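Local coordinates for protein phenylalanine hydroxylase (Colwellia psychrerythraea, PDB 2V27) that probably hydroxylates L-phenylalanine to L-tyrosine with molecular oxygen and tetrahydrobiopterin at a mononuclear iron centre, the first step of phenylalanine degradation, at residues 41-45 against 46-50; 92-96 against 97-101; 126-129 against 130-133. All coordinates share one frame; numbering follows the deposited sequence.

Contact 1. Residues 41-45 against 46-50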
loop_
_atom_site.group_PDB
_atom_site.type_symbol
_atom_site.label_atom_id
_atom_site.label_comp_id
_atom_site.label_asym_id
_atom_site.label_seq_id
_atom_site.Cartn_x
_atom_site.Cartn_y
_atom_site.Cartn_z
ATOM N N ASP B 41 14.313 15.272 -16.949
ATOM C CA ASP B 41 13.461 16.498 -16.957
ATOM C C ASP B 41 12.400 16.460 -15.803
ATOM O O ASP B 41 11.272 16.996 -15.884
ATOM C CB ASP B 41 12.709 16.590 -18.301
ATOM C CG ASP B 41 13.578 17.148 -19.429
ATOM O OD1 ASP B 41 14.701 16.620 -19.655
ATOM O OD2 ASP B 41 13.125 18.102 -20.090
ATOM N N LYS B 42 12.779 15.769 -14.728
ATOM C CA LYS B 42 11.847 15.475 -13.629
ATOM C C LYS B 42 12.432 15.983 -12.331
ATOM O O LYS B 42 11.725 16.634 -11.572
ATOM C CB LYS B 42 11.521 13.979 -13.559
ATOM C CG LYS B 42 10.790 13.513 -14.876
ATOM C CD LYS B 42 10.306 12.066 -14.805
ATOM C CE LYS B 42 9.833 11.486 -16.200
ATOM N NZ LYS B 42 10.648 10.216 -16.489
ATOM N N ALA B 43 13.712 15.678 -12.070
ATOM C CA ALA B 43 14.362 16.239 -10.891
ATOM C C ALA B 43 14.457 17.759 -11.101
ATOM O O ALA B 43 14.673 18.248 -12.236
ATOM C CB ALA B 43 15.732 15.647 -10.697
ATOM N N CYS B 44 14.246 18.522 -10.038
ATOM C CA CYS B 44 14.322 19.998 -10.135
ATOM C C CYS B 44 15.724 20.480 -10.523
ATOM O O CYS B 44 16.737 19.804 -10.253
ATOM C CB CYS B 44 13.900 20.635 -8.824
ATOM S SG CYS B 44 15.010 20.290 -7.351
ATOM N N ASP B 45 15.784 21.681 -11.093
ATOM C CA ASP B 45 17.044 22.289 -11.455
ATOM C C ASP B 45 18.055 22.341 -10.301
ATOM O O ASP B 45 19.273 22.178 -10.504
ATOM C CB ASP B 45 16.792 23.708 -11.957
ATOM C CG ASP B 45 16.055 23.753 -13.261
ATOM O OD1 ASP B 45 15.827 22.720 -13.893
ATOM O OD2 ASP B 45 15.690 24.898 -13.639
ATOM N N GLU B 46 17.556 22.581 -9.080
ATOM C CA GLU B 46 18.449 22.717 -7.920
ATOM C C GLU B 46 19.213 21.410 -7.669
ATOM O O GLU B 46 20.362 21.408 -7.248
ATOM C CB GLU B 46 17.659 23.129 -6.666
ATOM C CG GLU B 46 16.934 24.502 -6.784
ATOM C CD GLU B 46 15.483 24.432 -7.298
ATOM O OE1 GLU B 46 15.154 23.527 -8.100
ATOM O OE2 GLU B 46 14.702 25.262 -6.779
ATOM N N TYR B 47 18.518 20.296 -7.901
ATOM C CA TYR B 47 19.080 18.971 -7.750
ATOM C C TYR B 47 20.151 18.732 -8.842
ATOM O O TYR B 47 21.258 18.276 -8.520
ATOM C CB TYR B 47 17.967 17.892 -7.786
ATOM C CG TYR B 47 18.528 16.494 -7.757
ATOM C CD1 TYR B 47 18.765 15.848 -6.521
ATOM C CD2 TYR B 47 18.868 15.827 -8.933
ATOM C CE1 TYR B 47 19.270 14.547 -6.481
ATOM C CE2 TYR B 47 19.410 14.536 -8.905
ATOM C CZ TYR B 47 19.611 13.912 -7.691
ATOM O OH TYR B 47 20.172 12.669 -7.671
ATOM N N HIS B 48 19.846 19.045 -10.117
ATOM C CA HIS B 48 20.820 18.894 -11.173
ATOM C C HIS B 48 22.074 19.754 -10.920
ATOM O O HIS B 48 23.196 19.262 -11.116
ATOM C CB HIS B 48 20.195 19.247 -12.497
ATOM C CG HIS B 48 19.251 18.198 -12.997
ATOM N ND1 HIS B 48 19.685 16.994 -13.509
ATOM C CD2 HIS B 48 17.895 18.172 -13.068
ATOM C CE1 HIS B 48 18.639 16.279 -13.887
ATOM N NE2 HIS B 48 17.543 16.980 -13.656
ATOM N N GLU B 49 21.887 20.973 -10.420
ATOM C CA GLU B 49 23.029 21.804 -10.027
ATOM C C GLU B 49 23.892 21.077 -8.967
ATOM O O GLU B 49 25.147 21.008 -9.080
ATOM C CB GLU B 49 22.565 23.139 -9.461
ATOM C CG GLU B 49 23.827 23.979 -9.019
ATOM C CD GLU B 49 23.480 25.327 -8.453
ATOM O OE1 GLU B 49 22.321 25.498 -7.974
ATOM O OE2 GLU B 49 24.358 26.232 -8.529
ATOM N N GLY B 50 23.231 20.449 -7.986
ATOM C CA GLY B 50 23.929 19.709 -6.946
ATOM C C GLY B 50 24.663 18.503 -7.486
ATOM O O GLY B 50 25.788 18.206 -7.038
#
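C44 O, at the start of helix 45-54, is approached by two backbone amides: H48 N at 3.2 Å and Y47 N in a weak bond bent to 126°. C44 is the N-cap residue. With chi1 at 65° its SG is tucked in above its own backbone, flanked by N and C, and this puts the sulfur beside the first turn, where it takes a weak capping bond from Y47 N at 3.6 Å. The next turn closes more firmly, with E49 N reaching D45 O at 2.9 Å. E46 bends at chi2 (92°) and folds its carboxylate back over the cap, so that its OE1 lies 3.2 Å from C44 CB and 3.3 Å from C44 SG, while its OE2 accepts from V230 N. On another side of the turn, A43 CB meets the Y47 ring obliquely at CD2, 3.6 Å away. The ring's far end is fixed by a hydrogen bond from Y47 OH to F125 O of the iron-binding helix 120-131. The H48 imidazole turns back along the incoming loop and presents its edge to A43, with CD2 3.3 Å from A43 O. A thiol in this cap would probably feel opposed influences: the helix N-terminus would tend to stabilise a thiolate, whereas the nearby E46 carboxylate would tend to resist one, so the sulfur is plausibly a neutral, weak acceptor here.

Contact 2. Residues 92-96 against 97-101. With SO4 (sulfate ion), chain F.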
loop_
_atom_site.group_PDB
_atom_site.type_symbol
_atom_site.label_atom_id
_atom_site.label_comp_id
_atom_site.label_asym_id
_atom_site.label_seq_id
_atom_site.Cartn_x
_atom_site.Cartn_y
_atom_site.Cartn_z
ATOM N N PHE B 92 18.120 13.758 15.110
ATOM C CA PHE B 92 17.994 15.206 15.284
ATOM C C PHE B 92 19.355 15.856 15.660
ATOM O O PHE B 92 19.754 16.884 15.110
ATOM C CB PHE B 92 16.910 15.602 16.304
ATOM C CG PHE B 92 15.525 15.306 15.823
ATOM C CD1 PHE B 92 14.776 14.322 16.423
ATOM C CD2 PHE B 92 14.967 16.063 14.814
ATOM C CE1 PHE B 92 13.465 14.047 15.973
ATOM C CE2 PHE B 92 13.627 15.801 14.361
ATOM C CZ PHE B 92 12.927 14.791 14.942
ATOM N N ARG B 93 20.051 15.248 16.613
ATOM C CA ARG B 93 21.353 15.787 17.028
ATOM C C ARG B 93 22.316 15.863 15.842
ATOM O O ARG B 93 22.962 16.940 15.603
ATOM C CB ARG B 93 21.932 14.899 18.128
ATOM C CG ARG B 93 23.172 15.496 18.825
ATOM C CD ARG B 93 24.481 15.051 18.148
ATOM N NE ARG B 93 24.806 13.640 18.342
ATOM C CZ ARG B 93 25.967 13.107 17.981
ATOM N NH1 ARG B 93 26.881 13.898 17.444
ATOM N NH2 ARG B 93 26.232 11.811 18.175
ATOM N N LEU B 94 22.419 14.770 15.080
ATOM C CA LEU B 94 23.311 14.811 13.888
ATOM C C LEU B 94 22.927 15.903 12.897
ATOM O O LEU B 94 23.795 16.695 12.494
ATOM C CB LEU B 94 23.480 13.445 13.233
ATOM C CG LEU B 94 24.123 12.428 14.204
ATOM C CD1 LEU B 94 23.852 11.036 13.595
ATOM C CD2 LEU B 94 25.657 12.682 14.343
ATOM N N LEU B 95 21.663 15.965 12.500
ATOM C CA LEU B 95 21.276 17.048 11.564
ATOM C C LEU B 95 21.555 18.431 12.140
ATOM O O LEU B 95 21.953 19.356 11.396
ATOM C CB LEU B 95 19.817 16.970 11.105
ATOM C CG LEU B 95 19.569 16.162 9.833
ATOM C CD1 LEU B 95 19.895 14.684 10.019
ATOM C CD2 LEU B 95 18.081 16.403 9.427
ATOM N N SER B 96 21.335 18.599 13.449
ATOM C CA SER B 96 21.565 19.913 14.061
ATOM C C SER B 96 23.026 20.317 13.993
ATOM O O SER B 96 23.325 21.509 14.107
ATOM C CB SER B 96 21.089 20.000 15.519
ATOM O OG SER B 96 21.959 19.308 16.387
ATOM N N GLU B 97 23.896 19.316 13.839
ATOM C CA GLU B 97 25.344 19.504 13.704
ATOM C C GLU B 97 25.808 19.435 12.241
ATOM O O GLU B 97 27.012 19.367 11.965
ATOM C CB GLU B 97 26.095 18.495 14.554
ATOM C CG GLU B 97 25.869 18.644 16.065
ATOM C CD GLU B 97 26.630 17.602 16.916
ATOM O OE1 GLU B 97 27.122 16.583 16.385
ATOM O OE2 GLU B 97 26.713 17.839 18.129
ATOM N N LYS B 98 24.860 19.461 11.288
ATOM C CA LYS B 98 25.188 19.412 9.840
ATOM C C LYS B 98 25.962 18.128 9.493
ATOM O O LYS B 98 26.850 18.100 8.625
ATOM C CB LYS B 98 25.865 20.706 9.316
ATOM C CG LYS B 98 25.146 21.957 9.793
ATOM C CD LYS B 98 25.909 23.267 9.633
ATOM C CE LYS B 98 26.234 23.548 8.215
ATOM N NZ LYS B 98 26.913 24.931 8.023
ATOM N N LYS B 99 25.520 17.040 10.129
ATOM C CA LYS B 99 25.983 15.696 9.858
ATOM C C LYS B 99 24.791 14.864 9.354
ATOM O O LYS B 99 23.807 14.660 10.074
ATOM C CB LYS B 99 26.558 15.096 11.143
ATOM C CG LYS B 99 27.856 15.800 11.597
ATOM C CD LYS B 99 28.108 15.525 13.071
ATOM C CE LYS B 99 29.315 16.429 13.524
ATOM N NZ LYS B 99 29.599 16.276 14.998
ATOM N N PHE B 100 24.872 14.439 8.099
ATOM C CA PHE B 100 23.777 13.651 7.503
ATOM C C PHE B 100 24.068 12.155 7.614
ATOM O O PHE B 100 25.013 11.674 7.022
ATOM C CB PHE B 100 23.581 14.040 6.037
ATOM C CG PHE B 100 22.222 13.622 5.486
ATOM C CD1 PHE B 100 21.087 14.271 5.916
ATOM C CD2 PHE B 100 22.100 12.546 4.620
ATOM C CE1 PHE B 100 19.782 13.894 5.458
ATOM C CE2 PHE B 100 20.801 12.137 4.158
ATOM C CZ PHE B 100 19.660 12.822 4.599
ATOM N N PRO B 101 23.251 11.423 8.374
ATOM C CA PRO B 101 23.576 10.029 8.619
ATOM C C PRO B 101 23.426 9.171 7.336
ATOM O O PRO B 101 22.425 9.308 6.619
ATOM C CB PRO B 101 22.554 9.599 9.691
ATOM C CG PRO B 101 21.949 10.898 10.265
ATOM C CD PRO B 101 22.024 11.858 9.084
HETATM S S SO4 F . 30.344 13.021 16.703
HETATM O O1 SO4 F . 29.089 12.202 16.700
HETATM O O2 SO4 F . 31.428 12.068 17.023
HETATM O O3 SO4 F . 30.589 13.679 15.415
HETATM O O4 SO4 F . 30.181 14.065 17.771
#
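R93 sets CG anti to its backbone N (chi1 -170°), then bends at chi2 (-91°) and again at chi3, carrying the guanidinium round to the carboxylate of E97, whose chain runs straight beyond CG. The two meet just where a Schellman motif ends helix 88-96: K98, with positive phi, is the C-prime residue, K99 N binds L94 O at 2.9 Å and K98 N binds L95 O. L94 O also accepts from E97 N, the two donors lying on opposite faces of its carbonyl plane. R93 NH1 donates to E97 OE1 at 2.9 Å, in the guanidinium plane but from above that of the carboxylate, the two planes being 74° apart. K99 NZ reaches the same oxygen from the other face, so one carboxylate oxygen joins two cations, and E90 pairs with R93 NH2 as well. L94 CD2 sits above one face of the guanidinium, displaced toward its rim, and L94 CD1 packs at 3.8 Å on CG of P101, the third residue of strand 99-103. A sulfate, probably from the crystallisation liquor, completes the cluster: R93 NH1 donates to its O1 at 2.9 Å, and K99 NZ to its O3 at 2.8 Å.

Contact 3. Residues 126-129 against 130-133. With FE (Fe (III) ion), chain E.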
loop_
_atom_site.group_PDB
_atom_site.type_symbol
_atom_site.label_atom_id
_atom_site.label_comp_id
_atom_site.label_asym_id
_atom_site.label_seq_id
_atom_site.Cartn_x
_atom_site.Cartn_y
_atom_site.Cartn_z
ATOM N N GLY B 126 19.945 10.262 -3.643
ATOM C CA GLY B 126 18.679 10.953 -3.387
ATOM C C GLY B 126 18.772 12.297 -2.655
ATOM O O GLY B 126 17.998 13.224 -2.970
ATOM N N HIS B 127 19.620 12.363 -1.595
ATOM C CA HIS B 127 19.678 13.561 -0.723
ATOM C C HIS B 127 20.924 14.440 -0.882
ATOM O O HIS B 127 20.865 15.670 -0.878
ATOM C CB HIS B 127 19.520 13.179 0.753
ATOM C CG HIS B 127 18.169 12.601 1.096
ATOM N ND1 HIS B 127 16.965 13.226 0.797
ATOM C CD2 HIS B 127 17.846 11.427 1.684
ATOM C CE1 HIS B 127 15.965 12.462 1.213
ATOM N NE2 HIS B 127 16.466 11.364 1.738
ATOM N N CYS B 128 22.081 13.805 -1.049
ATOM C CA CYS B 128 23.317 14.580 -0.963
ATOM C C CYS B 128 23.432 15.691 -2.049
ATOM O O CYS B 128 23.969 16.768 -1.764
ATOM C CB CYS B 128 24.525 13.640 -0.958
ATOM S SG CYS B 128 24.728 12.880 0.652
ATOM N N PRO B 129 22.936 15.471 -3.278
ATOM C CA PRO B 129 23.075 16.610 -4.198
ATOM C C PRO B 129 22.363 17.897 -3.712
ATOM O O PRO B 129 22.859 19.024 -3.941
ATOM C CB PRO B 129 22.435 16.106 -5.506
ATOM C CG PRO B 129 22.576 14.607 -5.427
ATOM C CD PRO B 129 22.341 14.284 -3.946
ATOM N N LEU B 130 21.229 17.754 -3.029
ATOM C CA LEU B 130 20.569 18.928 -2.494
ATOM C C LEU B 130 21.198 19.513 -1.225
ATOM O O LEU B 130 20.956 20.686 -0.897
ATOM C CB LEU B 130 19.058 18.648 -2.351
ATOM C CG LEU B 130 18.375 18.746 -3.716
ATOM C CD1 LEU B 130 16.994 18.034 -3.589
ATOM C CD2 LEU B 130 18.193 20.166 -4.161
ATOM N N LEU B 131 22.037 18.704 -0.541
ATOM C CA LEU B 131 22.754 19.236 0.602
ATOM C C LEU B 131 23.881 20.198 0.202
ATOM O O LEU B 131 24.460 20.900 1.066
ATOM C CB LEU B 131 23.288 18.121 1.523
ATOM C CG LEU B 131 22.229 17.329 2.322
ATOM C CD1 LEU B 131 22.854 16.064 2.979
ATOM C CD2 LEU B 131 21.581 18.207 3.389
ATOM N N THR B 132 24.162 20.287 -1.116
ATOM C CA THR B 132 25.073 21.347 -1.606
ATOM C C THR B 132 24.332 22.684 -1.824
ATOM O O THR B 132 24.962 23.719 -2.107
ATOM C CB THR B 132 25.768 20.982 -2.961
ATOM O OG1 THR B 132 24.780 20.999 -4.023
ATOM C CG2 THR B 132 26.465 19.699 -2.917
ATOM N N ASN B 133 22.984 22.645 -1.757
ATOM C CA ASN B 133 22.147 23.813 -1.967
ATOM C C ASN B 133 21.907 24.477 -0.605
ATOM O O ASN B 133 21.487 23.820 0.372
ATOM C CB ASN B 133 20.827 23.366 -2.626
ATOM C CG ASN B 133 19.799 24.498 -2.817
ATOM O OD1 ASN B 133 19.585 24.982 -3.956
ATOM N ND2 ASN B 133 19.134 24.899 -1.745
HETATM FE FE FE E . 15.573 9.648 2.681
HETATM O O HOH W 1 14.746 7.953 3.920
HETATM O O HOH W 2 17.068 9.446 4.134
#
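T132 turns its hydroxyl back onto P129: a chi1 of 70° swings OG1 back over the chain, from where it donates to P129 O at 2.8 Å, tilted only slightly from the carbonyl plane. The same oxygen takes a weak bond from T132 N, so backbone and side chain of one residue grip it together. P129, whose nitrogen carries no hydrogen, kinks helix 120-131, and the turn after it is loosely bonded. There H127 O accepts from L131 N at 3.3 Å and more weakly from L130 N at 3.0 Å. In L131, chi1 of -70° followed by a nearly extended chi2 (168°) brings CD1 to 4.4 Å from C128 SG in a slack apolar touch; the L131 side chain also packs against L71 of helix 64-75. H127 has a similar first torsion, but its imidazole leads away from this turn, and NE2 binds the iron at 2.1 Å. H122 and E167 supply the other protein ligands, making the two-histidine, one-carboxylate facial triad of this hydroxylase family, and two waters also coordinate the metal. One residue thus faces two ways: its ring serves the iron while its carbonyl binds the last helical turn, and the threonine hydroxyl satisfies a buried carbonyl as that helix ends.

Overall arrangement
Contact 3 lies between the other two and touches both, whereas contacts 1 and 2 stay about 11 Å apart at their nearest atoms, with centres 24 Å apart. On the side of contact 1, Y47 CE1 packs on P129 CG at 3.5 Å and G50 CA approaches T132 OG1 at 3.3 Å, so helix 45-54 rests on the iron-binding helix. From contact 2 comes F100, whose CG meets L131 CD1 at 3.6 Å and whose CZ meets H127 CD2 at 3.7 Å. The F100 side chain is about 6 Å from the iron and that of Y47 about 11 Å: F100 backs the H127 ligand directly, whereas Y47 reaches the iron-binding helix through P129, farther from the metal.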